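Local atomic coordinates of Aureochrome1 (Vaucheria frigida, PDB entry 3UE6), a protein that probably senses blue light through a flavin mononucleotide-binding LOV domain of the PAS fold and passes the signal on to the rest of the photoreceptor. Residues 93-98 against 109-114; 123-128 against 144-149. All coordinates share one frame; numbering follows the deposited sequence.

Contact 1: 93-98 against 109-114; sequences PRAVDK and TSVCLL. With FMN (flavin mononucleotide), chain G.
Helix 93-98 brings Ala95 and Lys98 against strand 109-114, its axis passing 8.5 Å from that of the strand and running roughly antiparallel to it, at 148°. Ala95 sits where the two backbones come near: its methyl, small enough to allow this approach, lies 3.8 Å from Val111 CG1, and the same CB also lies 4.2 Å from Leu113 CB. Beyond it Lys98 lends its aliphatic chain, which crosses Val111 obliquely, with CD 3.4 Å from Val111 CG2. The lysine chain is extended until a bend at chi4 (66°), past which NZ forms a salt bridge with Glu164. A lysine suits the place because its long methylene chain can lie on Val111 while its charged end meets the glutamate. As in other PAS domains, helix 93-105 flanks the antiparallel sheet, here along its outermost strand 109-116, and the flavin lies between helices and sheet. The alternating residues Thr109, Val111 and Leu113 face the helix, while Cys112 turns to helix 151-161 on the reverse of the strand. Val96, being branched, divides its methyls: CG2 lies 4.2 Å from Leu113 CD2, whereas CG1, anti to the backbone N (chi1 175°), lies 3.7 Å from ribityl O4' of the flavin mononucleotide. Leu113 borders the ring system, its CD2 3.5 Å from flavin O2.

Contact 2: 123-128 against 144-149; sequences FWNLFF and GVQSKV. With FMN (flavin mononucleotide), chain G.
With CG anti to the backbone N (chi1 -177°), the Asn125 amide swings toward 144-149, and a bend at chi2 of Gln146 (73°) carries that residue's amide to the flavin. Asn125 OD1 accepts the backbone N of Ser147 over 3.1 Å in a nearly straight bond, the donor tilted out of the carbonyl plane, while its ND2 is held by Asn115 OD1; an amide suits this place because it can both accept and donate. Gln146 NE2 gives flavin O4 a weak hydrogen bond of 3.3 Å. Ser147 returns to the strand: its OG donates to Leu126 O, 2.8 Å away, on a lone pair in the carbonyl plane, and its own O accepts from Leu126 N. Phe128 and Val145 form an antiparallel hydrogen-bonded pair, with Val145 N 2.8 Å from Phe128 O. At the other end Val149 N bonds to Trp124 O, and a water bridges Trp124 N and Val149 O. One face of the Phe127 ring lies over the flavin, inclined by about 30° and offset, C4A 3.4 Å above the ring plane; CE1 and CZ come nearest, at N5 and C5A, and Gly144 CA meets the ring edge. Replacing Phe127 by an alanine would remove the ring and is likely to leave the N5 side of the flavin without its aromatic neighbour, and the isoalloxazine less firmly placed. Gly144 has no CB to run into flavin C6. This grouping round the isoalloxazine, an asparagine and a phenylalanine on one strand and a glutamine just past its hairpin partner, is characteristic of the LOV flavin pocket.

Contact 1 and contact 2 are joined through neighbouring strands, 109-116 and 122-133, which follow each other in the chain and pair in one antiparallel sheet; their centres lie about 10 Å apart. Probable backbone hydrogen bonds stitch them together: Val111 O to Phe127 N at 2.7 Å and Leu113 O to Asn125 N at 2.8 Å. Flavin mononucleotide is the common partner. Segments 93-98 and 109-114 reach its ribityl chain and the O2 edge of the ring system, whereas 123-128 and 144-149 lie along N5, O4 and the dimethylbenzene end. Arg84, Arg100, Gln87, Asn82 and Asn115 also hydrogen-bond to it. Helix 151-161 touches both contacts, Gln161 meeting Val111 and Leu157 meeting Leu126.

Contact 1: 93-98 against 109-114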
loop_
_atom_site.group_PDB
_atom_site.type_symbol
_atom_site.label_atom_id
_atom_site.label_comp_id
_atom_site.label_asym_id
_atom_site.label_seq_id
_atom_site.Cartn_x
_atom_site.Cartn_y
_atom_site.Cartn_z
ATOM N N PRO A 93 11.543 24.198 7.192
ATOM C CA PRO A 93 11.505 24.197 5.730
ATOM C C PRO A 93 12.635 23.326 5.195
ATOM O O PRO A 93 12.526 22.742 4.116
ATOM C CB PRO A 93 11.735 25.667 5.380
ATOM C CG PRO A 93 12.492 26.217 6.530
ATOM C CD PRO A 93 11.955 25.502 7.741
ATOM N N ARG A 94 13.710 23.241 5.971
ATOM C CA ARG A 94 14.878 22.451 5.612
ATOM C C ARG A 94 14.512 20.973 5.520
ATOM O O ARG A 94 15.019 20.252 4.669
ATOM C CB ARG A 94 15.986 22.667 6.645
ATOM C CG ARG A 94 17.361 22.199 6.215
ATOM C CD ARG A 94 18.437 22.615 7.220
ATOM N NE ARG A 94 19.201 23.777 6.769
ATOM C CZ ARG A 94 20.234 24.294 7.430
ATOM N NH1 ARG A 94 20.627 23.755 8.577
ATOM N NH2 ARG A 94 20.875 25.352 6.948
ATOM N N ALA A 95 13.623 20.533 6.402
ATOM C CA ALA A 95 13.178 19.145 6.420
ATOM C C ALA A 95 12.162 18.894 5.317
ATOM O O ALA A 95 12.131 17.815 4.730
ATOM C CB ALA A 95 12.599 18.787 7.776
ATOM N N VAL A 96 11.323 19.889 5.047
ATOM C CA VAL A 96 10.428 19.822 3.897
ATOM C C VAL A 96 11.250 19.761 2.611
ATOM O O VAL A 96 10.902 19.034 1.682
ATOM C CB VAL A 96 9.474 21.025 3.827
ATOM C CG1 VAL A 96 8.645 20.974 2.556
ATOM C CG2 VAL A 96 8.577 21.061 5.050
ATOM N N ASP A 97 12.338 20.527 2.562
ATOM C CA ASP A 97 13.260 20.470 1.432
ATOM C C ASP A 97 13.707 19.033 1.178
ATOM O O ASP A 97 13.694 18.565 0.039
ATOM C CB ASP A 97 14.496 21.346 1.675
ATOM C CG ASP A 97 14.170 22.827 1.753
ATOM O OD1 ASP A 97 13.193 23.264 1.118
ATOM O OD2 ASP A 97 14.901 23.557 2.454
ATOM N N LYS A 98 14.106 18.336 2.239
ATOM C CA LYS A 98 14.601 16.972 2.092
ATOM C C LYS A 98 13.531 16.069 1.483
ATOM O O LYS A 98 13.825 15.251 0.615
ATOM C CB LYS A 98 15.091 16.400 3.428
ATOM C CG LYS A 98 15.688 14.997 3.321
ATOM C CD LYS A 98 15.765 14.318 4.684
ATOM C CE LYS A 98 16.348 12.910 4.596
ATOM N NZ LYS A 98 17.775 12.926 4.180
ATOM N N THR A 109 12.892 7.981 1.420
ATOM C CA THR A 109 13.522 8.457 2.646
ATOM C C THR A 109 12.514 8.644 3.767
ATOM O O THR A 109 11.303 8.537 3.564
ATOM C CB THR A 109 14.261 9.787 2.457
ATOM O OG1 THR A 109 13.367 10.766 1.918
ATOM C CG2 THR A 109 15.459 9.618 1.524
ATOM N N SER A 110 13.033 8.925 4.954
ATOM C CA SER A 110 12.206 9.250 6.098
ATOM C C SER A 110 12.729 10.517 6.757
ATOM O O SER A 110 13.939 10.754 6.807
ATOM C CB SER A 110 12.176 8.092 7.092
ATOM O OG SER A 110 13.481 7.678 7.438
ATOM N N VAL A 111 11.806 11.338 7.241
ATOM C CA VAL A 111 12.165 12.590 7.887
ATOM C C VAL A 111 11.324 12.803 9.135
ATOM O O VAL A 111 10.172 12.375 9.194
ATOM C CB VAL A 111 11.963 13.789 6.946
ATOM C CG1 VAL A 111 12.580 15.034 7.553
ATOM C CG2 VAL A 111 12.574 13.505 5.594
ATOM N N CYS A 112 11.906 13.463 10.129
ATOM C CA CYS A 112 11.177 13.833 11.329
ATOM C C CYS A 112 10.938 15.346 11.350
ATOM O O CYS A 112 11.883 16.134 11.427
ATOM C CB CYS A 112 11.938 13.384 12.578
ATOM S SG CYS A 112 11.043 13.657 14.126
ATOM N N LEU A 113 9.670 15.739 11.266
ATOM C CA LEU A 113 9.298 17.153 11.272
ATOM C C LEU A 113 8.040 17.425 12.100
ATOM O O LEU A 113 7.246 16.516 12.365
ATOM C CB LEU A 113 9.120 17.691 9.845
ATOM C CG LEU A 113 8.417 16.868 8.759
ATOM C CD1 LEU A 113 7.271 16.022 9.291
ATOM C CD2 LEU A 113 7.932 17.785 7.646
ATOM N N LEU A 114 7.868 18.682 12.502
ATOM C CA LEU A 114 6.672 19.107 13.217
ATOM C C LEU A 114 5.473 19.178 12.276
ATOM O O LEU A 114 5.497 19.901 11.279
ATOM C CB LEU A 114 6.895 20.482 13.843
ATOM C CG LEU A 114 5.903 20.870 14.938
ATOM C CD1 LEU A 114 6.041 19.911 16.103
ATOM C CD2 LEU A 114 6.131 22.310 15.385
HETATM N N1 FMN G . 4.625 16.006 4.397
HETATM C C2 FMN G . 4.416 16.226 5.742
HETATM O O2 FMN G . 4.786 17.283 6.259
HETATM N N3 FMN G . 3.794 15.262 6.507
HETATM C C4 FMN G . 3.378 14.080 5.936
HETATM O O4 FMN G . 2.823 13.224 6.616
HETATM C C4A FMN G . 3.585 13.858 4.581
HETATM N N5 FMN G . 3.173 12.677 3.986
HETATM C C5A FMN G . 3.387 12.465 2.641
HETATM C C6 FMN G . 2.971 11.278 2.056
HETATM C C7 FMN G . 3.180 11.049 0.701
HETATM C C7M FMN G . 2.726 9.759 0.074
HETATM C C8 FMN G . 3.810 12.019 -0.070
HETATM C C8M FMN G . 4.033 11.769 -1.531
HETATM C C9 FMN G . 4.228 13.209 0.516
HETATM C C9A FMN G . 4.018 13.437 1.875
HETATM N N10 FMN G . 4.415 14.623 2.472
HETATM C C10 FMN G . 4.213 14.828 3.816
HETATM C "C1'" FMN G . 5.120 15.695 1.697
HETATM C "C2'" FMN G . 4.202 16.689 1.005
HETATM O "O2'" FMN G . 3.123 16.016 0.405
HETATM C "C3'" FMN G . 5.012 17.440 -0.047
HETATM O "O3'" FMN G . 5.533 16.544 -1.005
HETATM C "C4'" FMN G . 6.149 18.200 0.626
HETATM O "O4'" FMN G . 5.601 19.159 1.499
HETATM C "C5'" FMN G . 7.067 18.909 -0.365
HETATM O "O5'" FMN G . 6.311 19.454 -1.425
HETATM P P FMN G . 5.983 21.030 -1.513
HETATM O O1P FMN G . 5.119 21.388 -0.326
HETATM O O2P FMN G . 5.228 21.329 -2.782
HETATM O O3P FMN G . 7.249 21.851 -1.485
#

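Contact 2: 123-128 against 144-149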
loop_
_atom_site.group_PDB
_atom_site.type_symbol
_atom_site.label_atom_id
_atom_site.label_comp_id
_atom_site.label_asym_id
_atom_site.label_seq_id
_atom_site.Cartn_x
_atom_site.Cartn_y
_atom_site.Cartn_z
ATOM N N PHE A 123 2.601 17.826 16.692
ATOM C CA PHE A 123 3.277 16.608 17.106
ATOM C C PHE A 123 4.456 16.380 16.173
ATOM O O PHE A 123 4.416 16.788 15.012
ATOM C CB PHE A 123 2.313 15.419 17.064
ATOM C CG PHE A 123 1.945 14.975 15.674
ATOM C CD1 PHE A 123 0.990 15.659 14.940
ATOM C CD2 PHE A 123 2.546 13.863 15.108
ATOM C CE1 PHE A 123 0.650 15.247 13.661
ATOM C CE2 PHE A 123 2.210 13.446 13.833
ATOM C CZ PHE A 123 1.260 14.140 13.108
ATOM N N TRP A 124 5.512 15.748 16.673
ATOM C CA TRP A 124 6.645 15.422 15.816
ATOM C C TRP A 124 6.383 14.144 15.034
ATOM O O TRP A 124 5.972 13.130 15.600
ATOM C CB TRP A 124 7.942 15.330 16.613
ATOM C CG TRP A 124 8.463 16.668 16.966
ATOM C CD1 TRP A 124 8.167 17.390 18.085
ATOM C CD2 TRP A 124 9.345 17.479 16.196
ATOM N NE1 TRP A 124 8.823 18.596 18.068
ATOM C CE2 TRP A 124 9.561 18.678 16.900
ATOM C CE3 TRP A 124 9.997 17.311 14.963
ATOM C CZ2 TRP A 124 10.382 19.695 16.440
ATOM C CZ3 TRP A 124 10.815 18.325 14.500
ATOM C CH2 TRP A 124 11.000 19.497 15.233
ATOM N N ASN A 125 6.619 14.207 13.727
ATOM C CA ASN A 125 6.278 13.114 12.827
ATOM C C ASN A 125 7.494 12.477 12.161
ATOM O O ASN A 125 8.130 13.099 11.313
ATOM C CB ASN A 125 5.307 13.625 11.754
ATOM C CG ASN A 125 4.835 12.532 10.819
ATOM O OD1 ASN A 125 5.094 11.354 11.045
ATOM N ND2 ASN A 125 4.123 12.920 9.766
ATOM N N LEU A 126 7.827 11.248 12.560
ATOM C CA LEU A 126 8.799 10.440 11.815
ATOM C C LEU A 126 8.077 9.823 10.631
ATOM O O LEU A 126 7.314 8.864 10.766
ATOM C CB LEU A 126 9.432 9.336 12.668
ATOM C CG LEU A 126 10.427 8.432 11.916
ATOM C CD1 LEU A 126 11.409 9.256 11.086
ATOM C CD2 LEU A 126 11.180 7.491 12.855
ATOM N N PHE A 127 8.322 10.388 9.463
ATOM C CA PHE A 127 7.495 10.112 8.314
ATOM C C PHE A 127 8.321 9.454 7.194
ATOM O O PHE A 127 9.372 9.960 6.809
ATOM C CB PHE A 127 6.830 11.422 7.885
ATOM C CG PHE A 127 6.671 11.575 6.416
ATOM C CD1 PHE A 127 5.727 10.833 5.733
ATOM C CD2 PHE A 127 7.437 12.490 5.721
ATOM C CE1 PHE A 127 5.569 10.980 4.374
ATOM C CE2 PHE A 127 7.280 12.647 4.364
ATOM C CZ PHE A 127 6.345 11.891 3.688
ATOM N N PHE A 128 7.856 8.305 6.707
ATOM C CA PHE A 128 8.529 7.587 5.628
ATOM C C PHE A 128 7.701 7.617 4.345
ATOM O O PHE A 128 6.470 7.535 4.384
ATOM C CB PHE A 128 8.834 6.140 6.032
ATOM C CG PHE A 128 9.402 5.293 4.907
ATOM C CD1 PHE A 128 10.759 5.319 4.611
ATOM C CD2 PHE A 128 8.581 4.453 4.167
ATOM C CE1 PHE A 128 11.283 4.535 3.586
ATOM C CE2 PHE A 128 9.099 3.672 3.144
ATOM C CZ PHE A 128 10.448 3.712 2.852
ATOM N N GLY A 144 2.744 6.825 2.002
ATOM C CA GLY A 144 3.297 7.601 3.098
ATOM C C GLY A 144 2.965 6.957 4.429
ATOM O O GLY A 144 1.843 6.501 4.640
ATOM N N VAL A 145 3.940 6.912 5.329
ATOM C CA VAL A 145 3.725 6.338 6.653
ATOM C C VAL A 145 4.065 7.348 7.744
ATOM O O VAL A 145 5.198 7.822 7.835
ATOM C CB VAL A 145 4.561 5.064 6.866
ATOM C CG1 VAL A 145 4.358 4.534 8.275
ATOM C CG2 VAL A 145 4.193 4.012 5.835
ATOM N N GLN A 146 3.078 7.673 8.571
ATOM C CA GLN A 146 3.266 8.643 9.644
ATOM C C GLN A 146 3.348 7.950 11.000
ATOM O O GLN A 146 2.794 6.869 11.191
ATOM C CB GLN A 146 2.129 9.668 9.648
ATOM C CG GLN A 146 2.013 10.482 8.373
ATOM C CD GLN A 146 1.449 9.682 7.215
ATOM O OE1 GLN A 146 0.784 8.662 7.412
ATOM N NE2 GLN A 146 1.711 10.143 5.997
ATOM N N SER A 147 4.045 8.582 11.938
ATOM C CA SER A 147 4.168 8.047 13.286
ATOM C C SER A 147 4.606 9.127 14.266
ATOM O O SER A 147 5.660 9.740 14.096
ATOM C CB SER A 147 5.147 6.869 13.317
ATOM O OG SER A 147 6.459 7.280 12.974
ATOM N N LYS A 148 3.777 9.361 15.278
ATOM C CA LYS A 148 4.088 10.301 16.347
ATOM C C LYS A 148 5.269 9.764 17.153
ATOM O O LYS A 148 5.368 8.556 17.395
ATOM C CB LYS A 148 2.865 10.472 17.251
ATOM C CG LYS A 148 3.020 11.468 18.392
ATOM C CD LYS A 148 2.116 11.083 19.555
ATOM C CE LYS A 148 0.729 10.676 19.069
ATOM N NZ LYS A 148 -0.099 10.065 20.147
ATOM N N VAL A 149 6.175 10.653 17.547
ATOM C CA VAL A 149 7.329 10.257 18.349
ATOM C C VAL A 149 7.498 11.171 19.558
ATOM O O VAL A 149 7.002 12.299 19.575
ATOM C CB VAL A 149 8.641 10.251 17.521
ATOM C CG1 VAL A 149 8.594 9.175 16.442
ATOM C CG2 VAL A 149 8.898 11.616 16.914
HETATM N N1 FMN G . 4.625 16.006 4.397
HETATM C C2 FMN G . 4.416 16.226 5.742
HETATM O O2 FMN G . 4.786 17.283 6.259
HETATM N N3 FMN G . 3.794 15.262 6.507
HETATM C C4 FMN G . 3.378 14.080 5.936
HETATM O O4 FMN G . 2.823 13.224 6.616
HETATM C C4A FMN G . 3.585 13.858 4.581
HETATM N N5 FMN G . 3.173 12.677 3.986
HETATM C C5A FMN G . 3.387 12.465 2.641
HETATM C C6 FMN G . 2.971 11.278 2.056
HETATM C C7 FMN G . 3.180 11.049 0.701
HETATM C C7M FMN G . 2.726 9.759 0.074
HETATM C C8 FMN G . 3.810 12.019 -0.070
HETATM C C8M FMN G . 4.033 11.769 -1.531
HETATM C C9 FMN G . 4.228 13.209 0.516
HETATM C C9A FMN G . 4.018 13.437 1.875
HETATM N N10 FMN G . 4.415 14.623 2.472
HETATM C C10 FMN G . 4.213 14.828 3.816
HETATM C "C1'" FMN G . 5.120 15.695 1.697
HETATM C "C2'" FMN G . 4.202 16.689 1.005
HETATM O "O2'" FMN G . 3.123 16.016 0.405
HETATM C "C3'" FMN G . 5.012 17.440 -0.047
HETATM O "O3'" FMN G . 5.533 16.544 -1.005
HETATM C "C4'" FMN G . 6.149 18.200 0.626
HETATM O "O4'" FMN G . 5.601 19.159 1.499
HETATM C "C5'" FMN G . 7.067 18.909 -0.365
HETATM O "O5'" FMN G . 6.311 19.454 -1.425
HETATM P P FMN G . 5.983 21.030 -1.513
HETATM O O1P FMN G . 5.119 21.388 -0.326
HETATM O O2P FMN G . 5.228 21.329 -2.782
HETATM O O3P FMN G . 7.249 21.851 -1.485
HETATM O O HOH W 1 4.896 14.684 19.386
#